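MobA-like NTP transferase domain-containing protein (Thermus thermophilus, PDB 2DPW) is of unknown function but probably transfers nucleotidyl groups from nucleoside triphosphates. Local coordinates at residues V119-R133 / T215-D229. Sequence-based numbering, arbitrary orientation.
Sequences VPKEAVEARFPRTKR and TPYPEVGVDVDREED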
ATOM      1  N   VAL A 119      -6.668  -8.324   2.166  1.00 39.21           N
ATOM      2  CA  VAL A 119      -7.208  -8.899   3.398  1.00 42.45           C
ATOM      3  C   VAL A 119      -8.685  -9.325   3.315  1.00 49.04           C
ATOM      4  O   VAL A 119      -9.534  -8.603   2.768  1.00 49.48           O
ATOM      5  CB  VAL A 119      -7.084  -7.903   4.573  1.00 36.38           C
ATOM      6  CG1 VAL A 119      -7.464  -8.582   5.864  1.00 36.29           C
ATOM      7  CG2 VAL A 119      -5.680  -7.359   4.655  1.00 38.28           C
ATOM      8  N   PRO A 120      -9.009 -10.508   3.866  1.00 50.73           N
ATOM      9  CA  PRO A 120     -10.387 -11.026   3.862  1.00 54.12           C
ATOM     10  C   PRO A 120     -11.280 -10.310   4.879  1.00 54.60           C
ATOM     11  O   PRO A 120     -10.842 -10.008   5.990  1.00 58.19           O
ATOM     12  CB  PRO A 120     -10.207 -12.501   4.219  1.00 45.32           C
ATOM     13  CG  PRO A 120      -8.787 -12.801   3.791  1.00 38.00           C
ATOM     14  CD  PRO A 120      -8.059 -11.567   4.244  1.00 41.29           C
ATOM     15  N   LYS A 121     -12.521 -10.031   4.495  1.00 55.99           N
ATOM     16  CA  LYS A 121     -13.468  -9.375   5.389  1.00 60.78           C
ATOM     17  C   LYS A 121     -13.402 -10.119   6.722  1.00 68.18           C
ATOM     18  O   LYS A 121     -13.316  -9.519   7.800  1.00 69.85           O
ATOM     19  CB  LYS A 121     -14.885  -9.477   4.805  1.00 65.44           C
ATOM     20  CG  LYS A 121     -15.985  -8.755   5.582  1.00 65.25           C
ATOM     21  CD  LYS A 121     -17.330  -8.919   4.874  1.00 73.31           C
ATOM     22  CE  LYS A 121     -18.301  -7.780   5.195  1.00 74.47           C
ATOM     23  NZ  LYS A 121     -19.565  -7.882   4.401  1.00 74.99           N
ATOM     24  N   GLU A 122     -13.412 -11.444   6.613  1.00 67.66           N
ATOM     25  CA  GLU A 122     -13.375 -12.357   7.748  1.00 69.08           C
ATOM     26  C   GLU A 122     -12.401 -11.986   8.877  1.00 72.89           C
ATOM     27  O   GLU A 122     -12.740 -12.094  10.056  1.00 75.57           O
ATOM     28  CB  GLU A 122     -13.055 -13.771   7.239  1.00 72.82           C
ATOM     29  CG  GLU A 122     -14.085 -14.375   6.267  1.00 81.91           C
ATOM     30  CD  GLU A 122     -14.262 -13.574   4.976  1.00 91.52           C
ATOM     31  OE1 GLU A 122     -13.244 -13.237   4.330  1.00 92.48           O
ATOM     32  OE2 GLU A 122     -15.425 -13.290   4.600  1.00 84.43           O
ATOM     33  N   ALA A 123     -11.196 -11.551   8.518  1.00 73.24           N
ATOM     34  CA  ALA A 123     -10.180 -11.208   9.510  1.00 63.72           C
ATOM     35  C   ALA A 123     -10.119  -9.729   9.850  1.00 61.19           C
ATOM     36  O   ALA A 123      -9.604  -9.351  10.899  1.00 54.07           O
ATOM     37  CB  ALA A 123      -8.814 -11.680   9.034  1.00 62.81           C
ATOM     38  N   VAL A 124     -10.627  -8.890   8.959  1.00 59.36           N
ATOM     39  CA  VAL A 124     -10.615  -7.457   9.202  1.00 63.86           C
ATOM     40  C   VAL A 124     -11.453  -7.136  10.427  1.00 73.54           C
ATOM     41  O   VAL A 124     -11.181  -6.188  11.159  1.00 74.20           O
ATOM     42  CB  VAL A 124     -11.197  -6.695   8.014  1.00 62.46           C
ATOM     43  CG1 VAL A 124     -11.155  -5.195   8.281  1.00 48.10           C
ATOM     44  CG2 VAL A 124     -10.424  -7.051   6.760  1.00 69.80           C
ATOM     45  N   GLU A 125     -12.477  -7.945  10.653  1.00 86.65           N
ATOM     46  CA  GLU A 125     -13.363  -7.729  11.778  1.00 87.27           C
ATOM     47  C   GLU A 125     -12.992  -8.626  12.951  1.00 82.84           C
ATOM     48  O   GLU A 125     -13.790  -8.869  13.844  1.00 78.80           O
ATOM     49  CB  GLU A 125     -14.798  -7.937  11.299  1.00 93.02           C
ATOM     50  CG  GLU A 125     -15.075  -7.071  10.063  1.00 98.75           C
ATOM     51  CD  GLU A 125     -16.398  -7.351   9.375  1.00100.26           C
ATOM     52  OE1 GLU A 125     -16.723  -8.536   9.139  1.00 98.79           O
ATOM     53  OE2 GLU A 125     -17.106  -6.373   9.050  1.00101.37           O
ATOM     54  N   ALA A 126     -11.751  -9.102  12.931  1.00 87.34           N
ATOM     55  CA  ALA A 126     -11.217  -9.941  13.991  1.00 88.02           C
ATOM     56  C   ALA A 126     -10.539  -9.029  15.013  1.00 90.91           C
ATOM     57  O   ALA A 126     -10.541  -9.331  16.205  1.00 91.66           O
ATOM     58  CB  ALA A 126     -10.220 -10.971  13.413  1.00 88.87           C
ATOM     59  N   ARG A 127      -9.909  -7.945  14.562  1.00 93.70           N
ATOM     60  CA  ARG A 127      -9.345  -7.012  15.540  1.00 96.60           C
ATOM     61  C   ARG A 127     -10.129  -5.719  15.469  1.00 95.46           C
ATOM     62  O   ARG A 127     -10.518  -5.188  16.499  1.00104.91           O
ATOM     63  CB  ARG A 127      -7.857  -6.631  15.353  1.00 95.09           C
ATOM     64  CG  ARG A 127      -7.447  -5.574  16.448  1.00100.81           C
ATOM     65  CD  ARG A 127      -6.059  -4.898  16.378  1.00101.55           C
ATOM     66  NE  ARG A 127      -5.032  -5.797  15.873  1.00108.75           N
ATOM     67  CZ  ARG A 127      -3.728  -5.530  15.831  1.00113.55           C
ATOM     68  NH1 ARG A 127      -3.254  -4.372  16.282  1.00110.72           N
ATOM     69  NH2 ARG A 127      -2.894  -6.433  15.322  1.00112.62           N
ATOM     70  N   PHE A 128     -10.383  -5.233  14.254  1.00 86.22           N
ATOM     71  CA  PHE A 128     -11.077  -3.968  14.070  1.00 85.01           C
ATOM     72  C   PHE A 128     -12.556  -3.931  13.653  1.00 89.91           C
ATOM     73  O   PHE A 128     -12.925  -3.130  12.795  1.00 94.59           O
ATOM     74  CB  PHE A 128     -10.307  -3.100  13.070  1.00 81.08           C
ATOM     75  CG  PHE A 128      -8.809  -3.203  13.175  1.00 71.68           C
ATOM     76  CD1 PHE A 128      -8.129  -4.303  12.655  1.00 61.44           C
ATOM     77  CD2 PHE A 128      -8.080  -2.182  13.770  1.00 68.92           C
ATOM     78  CE1 PHE A 128      -6.751  -4.384  12.730  1.00 65.97           C
ATOM     79  CE2 PHE A 128      -6.699  -2.251  13.852  1.00 70.83           C
ATOM     80  CZ  PHE A 128      -6.031  -3.355  13.329  1.00 77.05           C
ATOM     81  N   PRO A 129     -13.433  -4.709  14.315  1.00 96.89           N
ATOM     82  CA  PRO A 129     -14.887  -4.813  14.056  1.00100.45           C
ATOM     83  C   PRO A 129     -15.580  -3.516  13.582  1.00101.34           C
ATOM     84  O   PRO A 129     -16.499  -3.548  12.759  1.00 97.74           O
ATOM     85  CB  PRO A 129     -15.452  -5.285  15.401  1.00 98.09           C
ATOM     86  CG  PRO A 129     -14.301  -5.971  16.045  1.00 93.57           C
ATOM     87  CD  PRO A 129     -13.140  -5.085  15.703  1.00 96.74           C
ATOM     88  N   ARG A 130     -15.137  -2.380  14.115  1.00102.55           N
ATOM     89  CA  ARG A 130     -15.709  -1.077  13.766  1.00106.26           C
ATOM     90  C   ARG A 130     -15.364  -0.653  12.336  1.00110.02           C
ATOM     91  O   ARG A 130     -16.233  -0.286  11.536  1.00114.04           O
ATOM     92  CB  ARG A 130     -15.196   0.006  14.728  1.00106.71           C
ATOM     93  CG  ARG A 130     -13.698   0.267  14.600  1.00114.54           C
ATOM     94  CD  ARG A 130     -13.230   1.452  15.422  1.00121.05           C
ATOM     95  NE  ARG A 130     -11.866   1.873  15.082  1.00123.66           N
ATOM     96  CZ  ARG A 130     -11.260   2.942  15.593  1.00126.07           C
ATOM     97  NH1 ARG A 130     -11.896   3.704  16.474  1.00125.15           N
ATOM     98  NH2 ARG A 130     -10.022   3.248  15.219  1.00125.50           N
ATOM     99  N   THR A 131     -14.071  -0.723  12.041  1.00112.03           N
ATOM    100  CA  THR A 131     -13.496  -0.340  10.763  1.00106.58           C
ATOM    101  C   THR A 131     -14.340  -0.656   9.535  1.00104.06           C
ATOM    102  O   THR A 131     -14.654  -1.811   9.237  1.00101.05           O
ATOM    103  CB  THR A 131     -12.101  -0.959  10.609  1.00106.17           C
ATOM    104  OG1 THR A 131     -11.279  -0.522  11.698  1.00101.36           O
ATOM    105  CG2 THR A 131     -11.461  -0.512   9.305  1.00111.14           C
ATOM    106  N   LYS A 132     -14.679   0.411   8.822  1.00 99.99           N
ATOM    107  CA  LYS A 132     -15.495   0.350   7.616  1.00101.44           C
ATOM    108  C   LYS A 132     -14.627   0.405   6.358  1.00100.11           C
ATOM    109  O   LYS A 132     -13.984   1.425   6.090  1.00103.39           O
ATOM    110  CB  LYS A 132     -16.457   1.529   7.631  1.00106.22           C
ATOM    111  CG  LYS A 132     -16.964   1.851   9.016  1.00106.00           C
ATOM    112  CD  LYS A 132     -17.995   2.952   8.955  1.00110.17           C
ATOM    113  CE  LYS A 132     -18.518   3.293  10.342  1.00113.17           C
ATOM    114  NZ  LYS A 132     -19.552   4.404  10.269  1.00116.59           N
ATOM    115  N   ARG A 133     -14.639  -0.675   5.575  1.00 90.10           N
ATOM    116  CA  ARG A 133     -13.814  -0.760   4.367  1.00 88.04           C
ATOM    117  C   ARG A 133     -14.554  -0.989   3.048  1.00 85.18           C
ATOM    118  O   ARG A 133     -15.692  -1.449   3.037  1.00 91.22           O
ATOM    119  CB  ARG A 133     -12.784  -1.886   4.528  1.00 90.42           C
ATOM    120  CG  ARG A 133     -11.861  -1.758   5.729  1.00 79.83           C
ATOM    121  CD  ARG A 133     -10.811  -0.678   5.528  1.00 79.69           C
ATOM    122  NE  ARG A 133      -9.945  -0.954   4.384  1.00 78.08           N
ATOM    123  CZ  ARG A 133      -8.819  -0.292   4.133  1.00 86.02           C
ATOM    124  NH1 ARG A 133      -8.434   0.679   4.955  1.00 84.50           N
ATOM    125  NH2 ARG A 133      -8.080  -0.596   3.067  1.00 80.36           N
ATOM    126  N   THR A 215      -3.484 -11.866   2.640  1.00 51.32           N
ATOM    127  CA  THR A 215      -2.706 -11.646   3.847  1.00 47.01           C
ATOM    128  C   THR A 215      -3.620 -11.551   5.056  1.00 49.78           C
ATOM    129  O   THR A 215      -4.325 -10.563   5.224  1.00 51.31           O
ATOM    130  CB  THR A 215      -1.895 -10.369   3.695  1.00 56.55           C
ATOM    131  OG1 THR A 215      -1.109 -10.463   2.501  1.00 58.37           O
ATOM    132  CG2 THR A 215      -0.983 -10.161   4.883  1.00 58.32           C
ATOM    133  N   PRO A 216      -3.586 -12.573   5.930  1.00 50.71           N
ATOM    134  CA  PRO A 216      -4.368 -12.739   7.159  1.00 43.52           C
ATOM    135  C   PRO A 216      -4.232 -11.614   8.164  1.00 50.97           C
ATOM    136  O   PRO A 216      -5.045 -11.487   9.070  1.00 57.74           O
ATOM    137  CB  PRO A 216      -3.843 -14.049   7.733  1.00 40.81           C
ATOM    138  CG  PRO A 216      -3.162 -14.711   6.586  1.00 46.85           C
ATOM    139  CD  PRO A 216      -2.512 -13.572   5.894  1.00 47.74           C
ATOM    140  N   TYR A 217      -3.198 -10.800   8.010  1.00 54.25           N
ATOM    141  CA  TYR A 217      -2.978  -9.695   8.928  1.00 49.72           C
ATOM    142  C   TYR A 217      -3.618  -8.412   8.417  1.00 48.54           C
ATOM    143  O   TYR A 217      -3.104  -7.766   7.512  1.00 51.53           O
ATOM    144  CB  TYR A 217      -1.489  -9.486   9.122  1.00 46.33           C
ATOM    145  CG  TYR A 217      -0.759 -10.755   9.474  1.00 51.16           C
ATOM    146  CD1 TYR A 217      -0.529 -11.743   8.513  1.00 44.56           C
ATOM    147  CD2 TYR A 217      -0.279 -10.961  10.766  1.00 56.38           C
ATOM    148  CE1 TYR A 217       0.167 -12.904   8.832  1.00 46.06           C
ATOM    149  CE2 TYR A 217       0.419 -12.114  11.099  1.00 52.19           C
ATOM    150  CZ  TYR A 217       0.644 -13.080  10.134  1.00 51.57           C
ATOM    151  OH  TYR A 217       1.374 -14.192  10.482  1.00 35.76           O
ATOM    152  N   PRO A 218      -4.759  -8.030   8.999  1.00 46.03           N
ATOM    153  CA  PRO A 218      -5.488  -6.822   8.612  1.00 47.04           C
ATOM    154  C   PRO A 218      -4.785  -5.491   8.917  1.00 51.50           C
ATOM    155  O   PRO A 218      -5.215  -4.433   8.448  1.00 48.07           O
ATOM    156  CB  PRO A 218      -6.812  -6.976   9.355  1.00 41.09           C
ATOM    157  CG  PRO A 218      -6.426  -7.753  10.564  1.00 46.98           C
ATOM    158  CD  PRO A 218      -5.517  -8.798   9.999  1.00 36.55           C
ATOM    159  N   GLU A 219      -3.715  -5.534   9.707  1.00 54.28           N
ATOM    160  CA  GLU A 219      -2.971  -4.314  10.032  1.00 50.28           C
ATOM    161  C   GLU A 219      -2.271  -3.834   8.768  1.00 49.67           C
ATOM    162  O   GLU A 219      -1.719  -2.732   8.721  1.00 55.36           O
ATOM    163  CB  GLU A 219      -1.934  -4.570  11.135  1.00 45.84           C
ATOM    164  CG  GLU A 219      -1.019  -5.749  10.895  1.00 42.56           C
ATOM    165  CD  GLU A 219      -1.588  -7.052  11.434  1.00 49.81           C
ATOM    166  OE1 GLU A 219      -2.740  -7.401  11.095  1.00 53.93           O
ATOM    167  OE2 GLU A 219      -0.874  -7.733  12.198  1.00 53.68           O
ATOM    168  N   VAL A 220      -2.317  -4.682   7.747  1.00 38.33           N
ATOM    169  CA  VAL A 220      -1.723  -4.395   6.461  1.00 37.29           C
ATOM    170  C   VAL A 220      -2.563  -3.384   5.683  1.00 38.90           C
ATOM    171  O   VAL A 220      -2.087  -2.774   4.726  1.00 40.64           O
ATOM    172  CB  VAL A 220      -1.607  -5.687   5.635  1.00 37.31           C
ATOM    173  CG1 VAL A 220      -2.812  -5.859   4.730  1.00 36.73           C
ATOM    174  CG2 VAL A 220      -0.367  -5.661   4.834  1.00 45.26           C
ATOM    175  N   GLY A 221      -3.809  -3.201   6.106  1.00 33.25           N
ATOM    176  CA  GLY A 221      -4.688  -2.281   5.404  1.00 47.90           C
ATOM    177  C   GLY A 221      -5.519  -1.313   6.229  1.00 50.69           C
ATOM    178  O   GLY A 221      -6.010  -0.321   5.698  1.00 55.48           O
ATOM    179  N   VAL A 222      -5.690  -1.589   7.518  1.00 60.18           N
ATOM    180  CA  VAL A 222      -6.473  -0.698   8.371  1.00 53.54           C
ATOM    181  C   VAL A 222      -5.671   0.549   8.706  1.00 49.04           C
ATOM    182  O   VAL A 222      -4.826   0.547   9.609  1.00 50.21           O
ATOM    183  CB  VAL A 222      -6.882  -1.374   9.691  1.00 51.62           C
ATOM    184  CG1 VAL A 222      -7.764  -0.435  10.487  1.00 59.98           C
ATOM    185  CG2 VAL A 222      -7.610  -2.666   9.413  1.00 51.89           C
ATOM    186  N   ASP A 223      -5.939   1.613   7.966  1.00 48.12           N
ATOM    187  CA  ASP A 223      -5.250   2.874   8.174  1.00 57.66           C
ATOM    188  C   ASP A 223      -6.041   3.769   9.122  1.00 53.48           C
ATOM    189  O   ASP A 223      -7.102   3.392   9.610  1.00 56.07           O
ATOM    190  CB  ASP A 223      -5.064   3.582   6.835  1.00 63.95           C
ATOM    191  CG  ASP A 223      -6.382   3.883   6.156  1.00 69.77           C
ATOM    192  OD1 ASP A 223      -7.116   2.924   5.833  1.00 72.08           O
ATOM    193  OD2 ASP A 223      -6.688   5.077   5.951  1.00 70.58           O
ATOM    194  N   VAL A 224      -5.506   4.955   9.376  1.00 53.49           N
ATOM    195  CA  VAL A 224      -6.142   5.936  10.247  1.00 51.65           C
ATOM    196  C   VAL A 224      -6.543   7.130   9.383  1.00 57.08           C
ATOM    197  O   VAL A 224      -5.711   7.702   8.674  1.00 59.50           O
ATOM    198  CB  VAL A 224      -5.170   6.406  11.348  1.00 49.21           C
ATOM    199  CG1 VAL A 224      -5.820   7.472  12.189  1.00 49.05           C
ATOM    200  CG2 VAL A 224      -4.748   5.229  12.212  1.00 41.35           C
ATOM    201  N   ASP A 225      -7.818   7.503   9.443  1.00 66.44           N
ATOM    202  CA  ASP A 225      -8.313   8.615   8.641  1.00 72.85           C
ATOM    203  C   ASP A 225      -8.876   9.786   9.427  1.00 75.75           C
ATOM    204  O   ASP A 225      -8.995  10.891   8.893  1.00 75.52           O
ATOM    205  CB  ASP A 225      -9.375   8.115   7.664  1.00 78.30           C
ATOM    206  CG  ASP A 225      -8.793   7.233   6.578  1.00 93.13           C
ATOM    207  OD1 ASP A 225      -7.964   7.732   5.783  1.00 97.69           O
ATOM    208  OD2 ASP A 225      -9.163   6.042   6.518  1.00 94.82           O
ATOM    209  N   ARG A 226      -9.216   9.557  10.689  1.00 75.01           N
ATOM    210  CA  ARG A 226      -9.776  10.621  11.500  1.00 80.67           C
ATOM    211  C   ARG A 226      -9.624  10.371  12.996  1.00 76.81           C
ATOM    212  O   ARG A 226      -9.167   9.309  13.407  1.00 74.88           O
ATOM    213  CB  ARG A 226     -11.251  10.795  11.135  1.00 96.58           C
ATOM    214  CG  ARG A 226     -11.501  11.375   9.712  1.00105.74           C
ATOM    215  CD  ARG A 226     -13.008  11.234   9.348  1.00113.12           C
ATOM    216  NE  ARG A 226     -13.877  11.692  10.457  1.00116.65           N
ATOM    217  CZ  ARG A 226     -15.122  11.228  10.668  1.00111.77           C
ATOM    218  NH1 ARG A 226     -15.855  11.687  11.698  1.00107.11           N
ATOM    219  NH2 ARG A 226     -15.641  10.295   9.847  1.00102.57           N
ATOM    220  N   GLU A 227     -10.025  11.350  13.801  1.00 68.94           N
ATOM    221  CA  GLU A 227      -9.905  11.253  15.249  1.00 71.50           C
ATOM    222  C   GLU A 227     -10.338   9.948  15.933  1.00 74.75           C
ATOM    223  O   GLU A 227      -9.569   9.374  16.705  1.00 71.87           O
ATOM    224  CB  GLU A 227     -10.616  12.435  15.912  1.00 77.62           C
ATOM    225  CG  GLU A 227      -9.744  13.673  16.074  1.00 74.71           C
ATOM    226  CD  GLU A 227      -9.690  14.529  14.830  1.00 78.21           C
ATOM    227  OE1 GLU A 227     -10.107  14.039  13.756  1.00 73.68           O
ATOM    228  OE2 GLU A 227      -9.224  15.689  14.932  1.00 69.39           O
ATOM    229  N   GLU A 228     -11.554   9.477  15.678  1.00 76.20           N
ATOM    230  CA  GLU A 228     -12.005   8.241  16.313  1.00 79.75           C
ATOM    231  C   GLU A 228     -10.949   7.154  16.167  1.00 81.69           C
ATOM    232  O   GLU A 228     -10.743   6.343  17.076  1.00 84.35           O
ATOM    233  CB  GLU A 228     -13.315   7.755  15.686  1.00 86.77           C
ATOM    234  CG  GLU A 228     -14.569   8.439  16.211  1.00 97.32           C
ATOM    235  CD  GLU A 228     -15.509   7.475  16.927  1.00102.22           C
ATOM    236  OE1 GLU A 228     -15.297   6.245  16.836  1.00109.46           O
ATOM    237  OE2 GLU A 228     -16.468   7.946  17.574  1.00109.86           O
ATOM    238  N   ASP A 229     -10.283   7.154  15.014  1.00 76.76           N
ATOM    239  CA  ASP A 229      -9.250   6.172  14.717  1.00 74.14           C
ATOM    240  C   ASP A 229      -8.128   6.197  15.750  1.00 71.68           C
ATOM    241  O   ASP A 229      -7.821   5.176  16.372  1.00 66.00           O
ATOM    242  CB  ASP A 229      -8.671   6.414  13.319  1.00 71.71           C
ATOM    243  CG  ASP A 229      -9.676   6.149  12.214  1.00 75.07           C
ATOM    244  OD1 ASP A 229     -10.368   5.115  12.287  1.00 71.11           O
ATOM    245  OD2 ASP A 229      -9.771   6.960  11.267  1.00 82.52           O
TER
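Val222 sets CG2 over one face of the Phe128 ring, a CH-pi contact 3.9 Å from the ring centroid and 20° off the ring normal. A chi1 of -176° turns Val222 CG1 away from the backbone N, and that methyl reaches both Phe128 and Thr131. The opposite face of Phe128 carries Arg127 CD, and Pro218 CG meets the ring edge 4.0 Å from Phe128 CE1. Pro218 also packs through CB on Val119 CG1 at 3.9 Å, and lies against Val124 on helix 121-127.

Two backbone carbonyls take the Arg130 guanidinium edge-on. Arg130 NH1 donates to Glu228 O at 2.9 Å, from above the carbonyl plane, and Arg130 NH2 to Asp229 O at 3.1 Å, within it. Asp229 OD2 accepts from Asp225 N and Arg226 N, bracing the turn into helix 227-230.

Three salt bridges add charge pairing. Asp229 OD1 lies over the Arg130 guanidinium, 3.5 Å from Arg130 NH2, with no N-H pointing at it. Replacing Asp229 by an alanine is likely to leave the Asp225 and Arg226 amides without their acceptor and Arg130 without this carboxylate. Arg133 NH1 meets Asp223 OD1 at 2.7 Å, through a weak hydrogen bond. The Arg127 to Glu219 bridge is long, and Glu219 OE2 also bonds Thr98.

Strands 114-120 and 210-214 are parallel neighbours in the mixed central sheet. The contact joins the segments that follow them, just beyond the C-terminal ends of these two strands, consistent with the GT-A-like fold of MobA-type NTP transferases.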